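Local structure of protein A52 (Vaccinia virus, 2VVW) at residues 51-62 against 98-109; 80-91 against 126-134. The protein is a Bcl-2-like immunomodulator that targets host TRAF6 and IRAK2, activating p38 and inhibiting NF-kappa-B signalling downstream of toll-like receptors. One frame throughout, in Å; residues are numbered along the deposited sequence.

How the interactions relate
Helix 96-115 ties the two contacts together. In interaction 1 it receives helix 51-59 nearly at a right angle, and in interaction 2 its neighbours in sequence, helices 76-90 and 123-132, run almost parallel to each other. The segments alternate along the chain, 51-62, 80-91, 98-109, 126-134, so each contact interlocks with the other. Their centres lie about 12 Å apart, and they touch directly: M102 packs on A128 and I129, while F59 packs on Y83 and Q87. Interaction 1 is buried near the centre of the chain, interaction 2 only partly so; together they join four helices of the Bcl-2-like fold.

Interaction 1 (51-62 against 98-109); sequences FDNDAEEQFGTI and DCISMIGLCACV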
loop_
_atom_site.group_PDB
_atom_site.type_symbol
_atom_site.label_atom_id
_atom_site.label_comp_id
_atom_site.label_asym_id
_atom_site.label_seq_id
_atom_site.Cartn_x
_atom_site.Cartn_y
_atom_site.Cartn_z
ATOM N N PHE A 51 -11.788 11.745 -12.254
ATOM C CA PHE A 51 -11.015 12.972 -12.057
ATOM C C PHE A 51 -9.903 13.174 -13.091
ATOM O O PHE A 51 -9.369 14.277 -13.208
ATOM C CB PHE A 51 -10.367 13.037 -10.663
ATOM C CG PHE A 51 -11.343 13.104 -9.502
ATOM C CD1 PHE A 51 -12.718 13.132 -9.681
ATOM C CD2 PHE A 51 -10.848 13.151 -8.206
ATOM C CE1 PHE A 51 -13.576 13.204 -8.594
ATOM C CE2 PHE A 51 -11.702 13.239 -7.106
ATOM C CZ PHE A 51 -13.069 13.268 -7.304
ATOM N N ASP A 52 -9.549 12.117 -13.825
ATOM C CA ASP A 52 -8.525 12.199 -14.866
ATOM C C ASP A 52 -8.914 13.171 -15.975
ATOM O O ASP A 52 -8.064 13.853 -16.515
ATOM C CB ASP A 52 -8.251 10.816 -15.476
ATOM C CG ASP A 52 -7.612 9.833 -14.486
ATOM O OD1 ASP A 52 -7.375 10.163 -13.298
ATOM O OD2 ASP A 52 -7.357 8.706 -14.929
ATOM N N ASN A 53 -10.193 13.206 -16.328
ATOM C CA ASN A 53 -10.709 14.150 -17.319
ATOM C C ASN A 53 -10.483 15.592 -16.889
ATOM O O ASN A 53 -10.046 16.415 -17.691
ATOM C CB ASN A 53 -12.215 13.946 -17.548
ATOM C CG ASN A 53 -12.569 12.522 -17.944
ATOM O OD1 ASN A 53 -13.527 11.942 -17.419
ATOM N ND2 ASN A 53 -11.798 11.948 -18.862
ATOM N N ASP A 54 -10.794 15.892 -15.629
ATOM C CA ASP A 54 -10.589 17.229 -15.065
ATOM C C ASP A 54 -9.125 17.662 -15.171
ATOM O O ASP A 54 -8.827 18.804 -15.531
ATOM C CB ASP A 54 -11.019 17.279 -13.590
ATOM C CG ASP A 54 -12.473 16.889 -13.384
ATOM O OD1 ASP A 54 -13.243 17.705 -12.837
ATOM O OD2 ASP A 54 -12.845 15.761 -13.774
ATOM N N ALA A 55 -8.233 16.731 -14.836
ATOM C CA ALA A 55 -6.792 16.947 -14.867
ATOM C C ALA A 55 -6.294 17.322 -16.256
ATOM O O ALA A 55 -5.509 18.258 -16.404
ATOM C CB ALA A 55 -6.057 15.681 -14.392
ATOM N N GLU A 56 -6.726 16.572 -17.259
ATOM C CA GLU A 56 -6.269 16.790 -18.619
ATOM C C GLU A 56 -6.772 18.131 -19.149
ATOM O O GLU A 56 -6.051 18.838 -19.846
ATOM C CB GLU A 56 -6.713 15.638 -19.536
ATOM C CG GLU A 56 -6.176 15.769 -20.988
ATOM C CD GLU A 56 -6.704 14.690 -21.936
ATOM O OE1 GLU A 56 -7.234 13.663 -21.454
ATOM O OE2 GLU A 56 -6.583 14.873 -23.168
ATOM N N GLU A 57 -8.008 18.479 -18.808
ATOM C CA GLU A 57 -8.581 19.752 -19.213
ATOM C C GLU A 57 -7.856 20.904 -18.538
ATOM O O GLU A 57 -7.577 21.908 -19.174
ATOM C CB GLU A 57 -10.076 19.808 -18.895
ATOM N N GLN A 58 -7.533 20.767 -17.257
ATOM C CA GLN A 58 -6.944 21.879 -16.524
ATOM C C GLN A 58 -5.435 21.999 -16.698
ATOM O O GLN A 58 -4.910 23.100 -16.784
ATOM C CB GLN A 58 -7.292 21.789 -15.037
ATOM C CG GLN A 58 -6.686 22.945 -14.209
ATOM C CD GLN A 58 -7.389 23.181 -12.879
ATOM O OE1 GLN A 58 -8.389 22.537 -12.558
ATOM N NE2 GLN A 58 -6.854 24.110 -12.089
ATOM N N PHE A 59 -4.731 20.869 -16.729
ATOM C CA PHE A 59 -3.266 20.860 -16.672
ATOM C C PHE A 59 -2.579 20.378 -17.950
ATOM O O PHE A 59 -1.375 20.569 -18.102
ATOM C CB PHE A 59 -2.799 20.010 -15.492
ATOM C CG PHE A 59 -3.255 20.531 -14.160
ATOM C CD1 PHE A 59 -2.830 21.765 -13.710
ATOM C CD2 PHE A 59 -4.116 19.788 -13.359
ATOM C CE1 PHE A 59 -3.245 22.253 -12.470
ATOM C CE2 PHE A 59 -4.530 20.266 -12.131
ATOM C CZ PHE A 59 -4.093 21.498 -11.685
ATOM N N GLY A 60 -3.333 19.739 -18.840
ATOM C CA GLY A 60 -2.795 19.277 -20.101
ATOM C C GLY A 60 -2.621 17.777 -20.109
ATOM O O GLY A 60 -2.952 17.101 -19.140
ATOM N N THR A 61 -2.103 17.261 -21.216
ATOM C CA THR A 61 -2.037 15.833 -21.431
ATOM C C THR A 61 -0.882 15.256 -20.659
ATOM O O THR A 61 0.090 15.953 -20.348
ATOM C CB THR A 61 -1.794 15.486 -22.896
ATOM O OG1 THR A 61 -0.519 16.021 -23.281
ATOM C CG2 THR A 61 -2.894 16.041 -23.780
ATOM N N ILE A 62 -0.961 13.968 -20.379
ATOM C CA ILE A 62 0.113 13.317 -19.655
ATOM C C ILE A 62 1.397 13.306 -20.489
ATOM O O ILE A 62 2.486 13.375 -19.933
ATOM C CB ILE A 62 -0.287 11.907 -19.199
ATOM C CG1 ILE A 62 0.752 11.332 -18.218
ATOM C CG2 ILE A 62 -0.524 10.981 -20.425
ATOM C CD1 ILE A 62 1.031 12.195 -16.952
ATOM N N ASP A 98 -10.273 22.648 -8.520
ATOM C CA ASP A 98 -8.809 22.631 -8.669
ATOM C C ASP A 98 -8.204 21.414 -7.960
ATOM O O ASP A 98 -7.334 20.723 -8.500
ATOM C CB ASP A 98 -8.181 23.909 -8.103
ATOM C CG ASP A 98 -8.591 25.149 -8.864
ATOM O OD1 ASP A 98 -8.582 25.114 -10.117
ATOM O OD2 ASP A 98 -8.907 26.157 -8.202
ATOM N N CYS A 99 -8.660 21.152 -6.741
ATOM C CA CYS A 99 -8.182 20.004 -5.997
ATOM C C CYS A 99 -8.589 18.671 -6.646
ATOM O O CYS A 99 -7.828 17.727 -6.624
ATOM C CB CYS A 99 -8.688 20.050 -4.578
ATOM S SG CYS A 99 -8.199 21.506 -3.675
ATOM N N ILE A 100 -9.796 18.586 -7.186
ATOM C CA ILE A 100 -10.216 17.402 -7.931
ATOM C C ILE A 100 -9.303 17.172 -9.149
ATOM O O ILE A 100 -8.834 16.058 -9.394
ATOM C CB ILE A 100 -11.688 17.528 -8.369
ATOM C CG1 ILE A 100 -12.609 17.368 -7.142
ATOM C CG2 ILE A 100 -12.020 16.521 -9.462
ATOM C CD1 ILE A 100 -14.080 17.768 -7.369
ATOM N N SER A 101 -9.043 18.221 -9.921
ATOM C CA SER A 101 -8.164 18.091 -11.101
ATOM C C SER A 101 -6.770 17.632 -10.673
ATOM O O SER A 101 -6.113 16.837 -11.341
ATOM C CB SER A 101 -8.033 19.418 -11.857
ATOM O OG SER A 101 -9.251 19.836 -12.449
ATOM N N MET A 102 -6.315 18.158 -9.549
ATOM C CA MET A 102 -5.010 17.817 -9.033
ATOM C C MET A 102 -4.929 16.341 -8.631
ATOM O O MET A 102 -3.900 15.699 -8.849
ATOM C CB MET A 102 -4.678 18.746 -7.879
ATOM C CG MET A 102 -3.308 18.562 -7.339
ATOM S SD MET A 102 -3.392 17.447 -5.934
ATOM C CE MET A 102 -1.624 17.187 -5.688
ATOM N N ILE A 103 -6.015 15.787 -8.090
ATOM C CA ILE A 103 -6.045 14.366 -7.753
ATOM C C ILE A 103 -5.931 13.559 -9.045
ATOM O O ILE A 103 -5.156 12.608 -9.128
ATOM C CB ILE A 103 -7.319 13.983 -6.972
ATOM C CG1 ILE A 103 -7.232 14.463 -5.521
ATOM C CG2 ILE A 103 -7.542 12.481 -6.972
ATOM C CD1 ILE A 103 -8.608 14.478 -4.799
ATOM N N GLY A 104 -6.662 13.969 -10.065
ATOM C CA GLY A 104 -6.563 13.308 -11.366
ATOM C C GLY A 104 -5.179 13.391 -11.988
ATOM O O GLY A 104 -4.760 12.476 -12.684
ATOM N N LEU A 105 -4.483 14.502 -11.740
ATOM C CA LEU A 105 -3.132 14.723 -12.244
ATOM C C LEU A 105 -2.163 13.751 -11.578
ATOM O O LEU A 105 -1.362 13.117 -12.246
ATOM C CB LEU A 105 -2.703 16.167 -11.967
ATOM C CG LEU A 105 -1.270 16.578 -12.328
ATOM C CD1 LEU A 105 -1.131 16.765 -13.829
ATOM C CD2 LEU A 105 -0.879 17.846 -11.564
ATOM N N CYS A 106 -2.241 13.652 -10.256
ATOM C CA CYS A 106 -1.452 12.679 -9.491
ATOM C C CYS A 106 -1.629 11.278 -10.056
ATOM O O CYS A 106 -0.659 10.540 -10.237
ATOM C CB CYS A 106 -1.884 12.702 -8.024
ATOM S SG CYS A 106 -1.333 14.185 -7.212
ATOM N N ALA A 107 -2.881 10.930 -10.322
ATOM C CA ALA A 107 -3.254 9.621 -10.867
ATOM C C ALA A 107 -2.614 9.342 -12.212
ATOM O O ALA A 107 -2.126 8.218 -12.479
ATOM C CB ALA A 107 -4.748 9.535 -11.003
ATOM N N CYS A 108 -2.679 10.326 -13.097
ATOM C CA CYS A 108 -2.087 10.180 -14.426
ATOM C C CYS A 108 -0.555 10.104 -14.329
ATOM O O CYS A 108 0.073 9.403 -15.091
ATOM C CB CYS A 108 -2.530 11.323 -15.344
ATOM S SG CYS A 108 -4.305 11.255 -15.778
ATOM N N VAL A 109 0.031 10.825 -13.383
ATOM C CA VAL A 109 1.480 10.780 -13.156
ATOM C C VAL A 109 1.906 9.424 -12.575
ATOM O O VAL A 109 2.889 8.830 -13.024
ATOM C CB VAL A 109 1.945 11.953 -12.239
ATOM C CG1 VAL A 109 3.392 11.777 -11.785
ATOM C CG2 VAL A 109 1.751 13.297 -12.970
#
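Q58 sets CG anti to the backbone N (chi1 180°) and runs on extended, which carries its amide to D98 and S101, while F51, its CG anti to the carbonyl carbon (chi1 -65°), lays its ring against I100 and I103. CG2 of I100 sits over the centre of one F51 face, 3.5 Å from the ring centroid, a CH-pi contact; CG2 of I103 meets the ring edge. The amide of Q58 works at both ends. NE2 donates to D98 OD1 at 2.8 Å, arriving on the anti side and 29° out of the carboxylate plane, and OE1 lies 2.8 Å from S101 OG, whose proton could instead serve Y97 O. S101 itself is a knob among D54, A55, Q58 and F59. The backbones come nearest at G104 and S101, whose CA atoms lie 4.2 Å from those of D52 and A55 respectively. There G104 CA approaches F51 O at 3.5 Å in a CA-H...O contact, and A55 CB is 3.3 Å from S101 O. D52 is carried past A107 and C108 to a salt bridge with R32. Axes 6.8 Å apart mark a close, nearly perpendicular helix pair built on small residues, here within the all-helical Bcl-2-like fold.

Interaction 2 (80-91 against 126-134); sequences FIDYIKVQKQDI and LRAIKLFIN
A128 and F132 form the closely packed side of this contact, meeting F80, I81, I84 and I91 on helix 76-90. The methyl of A128 is the small surface against which larger groups close: F80 CE2 comes to 3.7 Å from A128 CB, and I84 CG1 reaches the same methyl at 4.0 Å. CD1 of I81 lies against the backbone of A128 as well. F132 fills the next turn. At chi1 -161° the ring of F132 swings away from its own backbone N and over to helix 76-90, where I84 CG2 touches CD1 obliquely at 3.9 Å and I91 CD1 meets CZ at the ring edge. On the inner side L105 of helix 96-115 packs on I84.

Toward solvent the contact changes character. L131 is an exposed leucine whose CD1 is flanked by I81 CG2 at 3.9 Å and by the aliphatic CE of K85 at 3.8 Å. K88 slides past F132 in the opposite direction, with CB against the ring. A water donates to L131 O at 2.9 Å and accepts a weak bond from K88 NZ in one of the two positions modelled for that lysine. R127, near the start of the segment 126-134, has also been modelled in two positions; it packs on I5 of the second subunit.

No direct hydrogen bond joins the two segments, whose helix axes run 10.1 Å apart at 18°. Cohesion therefore rests on apolar burial inside and on lysine methylenes outside, which can cover hydrophobic groups while the ammonium groups probably stay hydrated.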
loop_
_atom_site.group_PDB
_atom_site.type_symbol
_atom_site.label_atom_id
_atom_site.label_comp_id
_atom_site.label_asym_id
_atom_site.label_seq_id
_atom_site.Cartn_x
_atom_site.Cartn_y
_atom_site.Cartn_z
ATOM N N PHE A 80 7.952 16.957 -10.235
ATOM C CA PHE A 80 6.514 16.903 -10.027
ATOM C C PHE A 80 6.070 17.768 -8.841
ATOM O O PHE A 80 5.116 18.526 -8.947
ATOM C CB PHE A 80 6.080 15.468 -9.802
ATOM C CG PHE A 80 4.619 15.318 -9.468
ATOM C CD1 PHE A 80 3.651 15.655 -10.385
ATOM C CD2 PHE A 80 4.226 14.834 -8.229
ATOM C CE1 PHE A 80 2.297 15.504 -10.074
ATOM C CE2 PHE A 80 2.884 14.690 -7.919
ATOM C CZ PHE A 80 1.930 15.015 -8.844
ATOM N N ILE A 81 6.767 17.643 -7.716
ATOM C CA ILE A 81 6.431 18.434 -6.519
ATOM C C ILE A 81 6.614 19.940 -6.813
ATOM O O ILE A 81 5.772 20.773 -6.413
ATOM C CB ILE A 81 7.264 17.973 -5.297
ATOM C CG1 ILE A 81 6.877 16.536 -4.864
ATOM C CG2 ILE A 81 7.124 18.931 -4.102
ATOM C CD1 ILE A 81 5.417 16.378 -4.351
ATOM N N ASP A 82 7.705 20.296 -7.499
ATOM C CA ASP A 82 7.962 21.694 -7.867
ATOM C C ASP A 82 6.770 22.222 -8.678
ATOM O O ASP A 82 6.264 23.311 -8.420
ATOM C CB ASP A 82 9.296 21.819 -8.621
ATOM C CG ASP A 82 9.586 23.234 -9.099
ATOM O OD1 ASP A 82 9.032 23.610 -10.143
ATOM O OD2 ASP A 82 10.379 23.964 -8.454
ATOM N N TYR A 83 6.307 21.403 -9.626
ATOM C CA TYR A 83 5.158 21.735 -10.484
ATOM C C TYR A 83 3.844 21.971 -9.736
ATOM O O TYR A 83 3.089 22.905 -10.045
ATOM C CB TYR A 83 4.986 20.622 -11.534
ATOM C CG TYR A 83 3.783 20.786 -12.425
ATOM C CD1 TYR A 83 3.825 21.626 -13.533
ATOM C CD2 TYR A 83 2.597 20.082 -12.173
ATOM C CE1 TYR A 83 2.702 21.795 -14.357
ATOM C CE2 TYR A 83 1.474 20.247 -12.991
ATOM C CZ TYR A 83 1.537 21.099 -14.080
ATOM O OH TYR A 83 0.434 21.263 -14.902
ATOM N N ILE A 84 3.576 21.118 -8.755
ATOM C CA ILE A 84 2.434 21.264 -7.869
ATOM C C ILE A 84 2.502 22.606 -7.129
ATOM O O ILE A 84 1.500 23.305 -7.003
ATOM C CB ILE A 84 2.364 20.086 -6.844
ATOM C CG1 ILE A 84 2.047 18.762 -7.548
ATOM C CG2 ILE A 84 1.365 20.381 -5.723
ATOM C CD1 ILE A 84 0.879 18.811 -8.532
ATOM N N LYS A 85 3.676 22.966 -6.643
ATOM C CA LYS A 85 3.876 24.282 -6.016
ATOM C C LYS A 85 3.637 25.454 -6.983
ATOM O O LYS A 85 3.032 26.466 -6.614
ATOM C CB LYS A 85 5.268 24.369 -5.368
ATOM C CG LYS A 85 5.397 23.518 -4.076
ATOM C CD LYS A 85 6.847 23.313 -3.643
ATOM C CE LYS A 85 6.952 22.685 -2.237
ATOM N NZ LYS A 85 8.383 22.513 -1.799
ATOM N N VAL A 86 4.105 25.310 -8.220
ATOM C CA VAL A 86 3.802 26.268 -9.274
ATOM C C VAL A 86 2.286 26.475 -9.428
ATOM O O VAL A 86 1.801 27.612 -9.379
ATOM C CB VAL A 86 4.433 25.838 -10.633
ATOM C CG1 VAL A 86 3.913 26.707 -11.802
ATOM C CG2 VAL A 86 5.962 25.912 -10.547
ATOM N N GLN A 87 1.544 25.383 -9.614
ATOM C CA GLN A 87 0.094 25.479 -9.850
ATOM C C GLN A 87 -0.593 26.158 -8.693
ATOM O O GLN A 87 -1.429 27.046 -8.885
ATOM C CB GLN A 87 -0.548 24.107 -10.072
ATOM C CG GLN A 87 0.000 23.286 -11.191
ATOM C CD GLN A 87 0.275 24.065 -12.438
ATOM O OE1 GLN A 87 1.399 24.065 -12.941
ATOM N NE2 GLN A 87 -0.740 24.732 -12.953
ATOM N N LYS A 88 -0.216 25.782 -7.480
ATOM C CA LYS A 88 -0.806 26.404 -6.305
ATOM C C LYS A 88 -0.512 27.906 -6.269
ATOM O O LYS A 88 -1.374 28.713 -5.903
ATOM C CB LYS A 88 -0.350 25.694 -5.025
ATOM C CG LYS A 88 -1.316 25.865 -3.873
ATOM C CD LYS A 88 -0.800 25.221 -2.595
ATOM C CE LYS A 88 -1.650 25.639 -1.381
ATOM N NZ LYS A 88 -1.138 26.891 -0.741
ATOM N N GLN A 89 0.694 28.290 -6.691
ATOM C CA GLN A 89 1.064 29.691 -6.776
ATOM C C GLN A 89 0.243 30.452 -7.830
ATOM O O GLN A 89 -0.124 31.607 -7.628
ATOM C CB GLN A 89 2.545 29.804 -7.134
ATOM C CG GLN A 89 3.314 30.739 -6.262
ATOM C CD GLN A 89 4.762 30.830 -6.697
ATOM O OE1 GLN A 89 5.638 30.209 -6.097
ATOM N NE2 GLN A 89 5.012 31.582 -7.766
ATOM N N ASP A 90 -0.020 29.799 -8.962
ATOM C CA ASP A 90 -0.652 30.476 -10.110
ATOM C C ASP A 90 -2.175 30.522 -10.010
ATOM O O ASP A 90 -2.812 31.353 -10.658
ATOM C CB ASP A 90 -0.218 29.820 -11.425
ATOM C CG ASP A 90 1.172 30.230 -11.837
ATOM O OD1 ASP A 90 1.722 31.166 -11.225
ATOM O OD2 ASP A 90 1.716 29.632 -12.779
ATOM N N ILE A 91 -2.752 29.658 -9.186
ATOM C CA ILE A 91 -4.189 29.700 -8.958
ATOM C C ILE A 91 -4.527 30.841 -7.984
ATOM O O ILE A 91 -3.986 30.915 -6.875
ATOM C CB ILE A 91 -4.724 28.352 -8.474
ATOM C CG1 ILE A 91 -4.588 27.323 -9.592
ATOM C CG2 ILE A 91 -6.186 28.474 -8.061
ATOM C CD1 ILE A 91 -4.623 25.889 -9.110
ATOM N N LEU A 126 1.027 11.413 -2.394
ATOM C CA LEU A 126 0.510 11.772 -1.075
ATOM C C LEU A 126 1.118 13.073 -0.618
ATOM O O LEU A 126 0.418 13.913 -0.024
ATOM C CB LEU A 126 0.786 10.691 -0.018
ATOM C CG LEU A 126 0.532 9.229 -0.403
ATOM C CD1 LEU A 126 0.943 8.258 0.731
ATOM C CD2 LEU A 126 -0.902 9.049 -0.804
ATOM N N ARG A 127 2.424 13.245 -0.853
ATOM C CA ARG A 127 3.093 14.496 -0.464
ATOM C C ARG A 127 2.433 15.658 -1.204
ATOM O O ARG A 127 2.172 16.689 -0.632
ATOM C CB ARG A 127 4.601 14.439 -0.769
ATOM C CG ARG A 127 5.413 15.568 -0.139
ATOM C CD ARG A 127 6.907 15.508 -0.481
ATOM N NE ARG A 127 7.544 14.223 -0.189
ATOM C CZ ARG A 127 8.863 14.007 -0.254
ATOM N NH1 ARG A 127 9.696 14.987 -0.588
ATOM N NH2 ARG A 127 9.359 12.804 0.019
ATOM N N ALA A 128 2.157 15.467 -2.484
ATOM C CA ALA A 128 1.523 16.510 -3.298
ATOM C C ALA A 128 0.140 16.893 -2.754
ATOM O O ALA A 128 -0.169 18.079 -2.631
ATOM C CB ALA A 128 1.405 16.031 -4.761
ATOM N N ILE A 129 -0.680 15.880 -2.437
ATOM C CA ILE A 129 -2.044 16.083 -1.893
ATOM C C ILE A 129 -1.999 16.884 -0.616
ATOM O O ILE A 129 -2.771 17.820 -0.439
ATOM C CB ILE A 129 -2.785 14.721 -1.608
ATOM C CG1 ILE A 129 -3.105 13.981 -2.906
ATOM C CG2 ILE A 129 -4.068 14.933 -0.798
ATOM C CD1 ILE A 129 -3.963 14.711 -3.872
ATOM N N LYS A 130 -1.068 16.537 0.266
ATOM C CA LYS A 130 -0.908 17.275 1.525
ATOM C C LYS A 130 -0.502 18.745 1.317
ATOM O O LYS A 130 -0.894 19.608 2.104
ATOM C CB LYS A 130 0.112 16.575 2.426
ATOM C CG LYS A 130 -0.395 15.300 3.114
ATOM C CD LYS A 130 0.790 14.464 3.639
ATOM C CE LYS A 130 0.377 13.435 4.703
ATOM N NZ LYS A 130 1.439 12.373 4.946
ATOM N N LEU A 131 0.278 19.035 0.271
ATOM C CA LEU A 131 0.676 20.426 -0.045
ATOM C C LEU A 131 -0.484 21.238 -0.607
ATOM O O LEU A 131 -0.572 22.449 -0.401
ATOM C CB LEU A 131 1.801 20.476 -1.099
ATOM C CG LEU A 131 3.257 20.245 -0.707
ATOM C CD1 LEU A 131 4.093 20.180 -1.982
ATOM C CD2 LEU A 131 3.760 21.345 0.232
ATOM N N PHE A 132 -1.353 20.568 -1.348
ATOM C CA PHE A 132 -2.324 21.238 -2.207
ATOM C C PHE A 132 -3.756 21.245 -1.650
ATOM O O PHE A 132 -4.489 22.228 -1.834
ATOM C CB PHE A 132 -2.284 20.553 -3.573
ATOM C CG PHE A 132 -2.870 21.366 -4.700
ATOM C CD1 PHE A 132 -2.071 22.200 -5.462
ATOM C CD2 PHE A 132 -4.220 21.267 -5.022
ATOM C CE1 PHE A 132 -2.617 22.941 -6.517
ATOM C CE2 PHE A 132 -4.764 21.995 -6.075
ATOM C CZ PHE A 132 -3.966 22.839 -6.821
ATOM N N ILE A 133 -4.143 20.154 -0.983
ATOM C CA ILE A 133 -5.527 19.924 -0.533
ATOM C C ILE A 133 -5.613 19.855 0.987
ATOM O O ILE A 133 -5.158 18.896 1.603
ATOM C CB ILE A 133 -6.088 18.606 -1.134
ATOM C CG1 ILE A 133 -5.722 18.506 -2.610
ATOM C CG2 ILE A 133 -7.600 18.543 -0.961
ATOM C CD1 ILE A 133 -6.369 17.339 -3.333
ATOM N N ASN A 134 -6.175 20.890 1.602
ATOM C CA ASN A 134 -6.367 20.897 3.049
ATOM C C ASN A 134 -7.613 20.112 3.442
ATOM O O ASN A 134 -8.356 19.662 2.582
ATOM C CB ASN A 134 -6.397 22.340 3.601
ATOM C CG ASN A 134 -7.605 23.160 3.111
ATOM O OD1 ASN A 134 -8.640 22.618 2.716
ATOM N ND2 ASN A 134 -7.476 24.483 3.179
HETATM O O HOH W 1 1.234 24.695 -0.192
#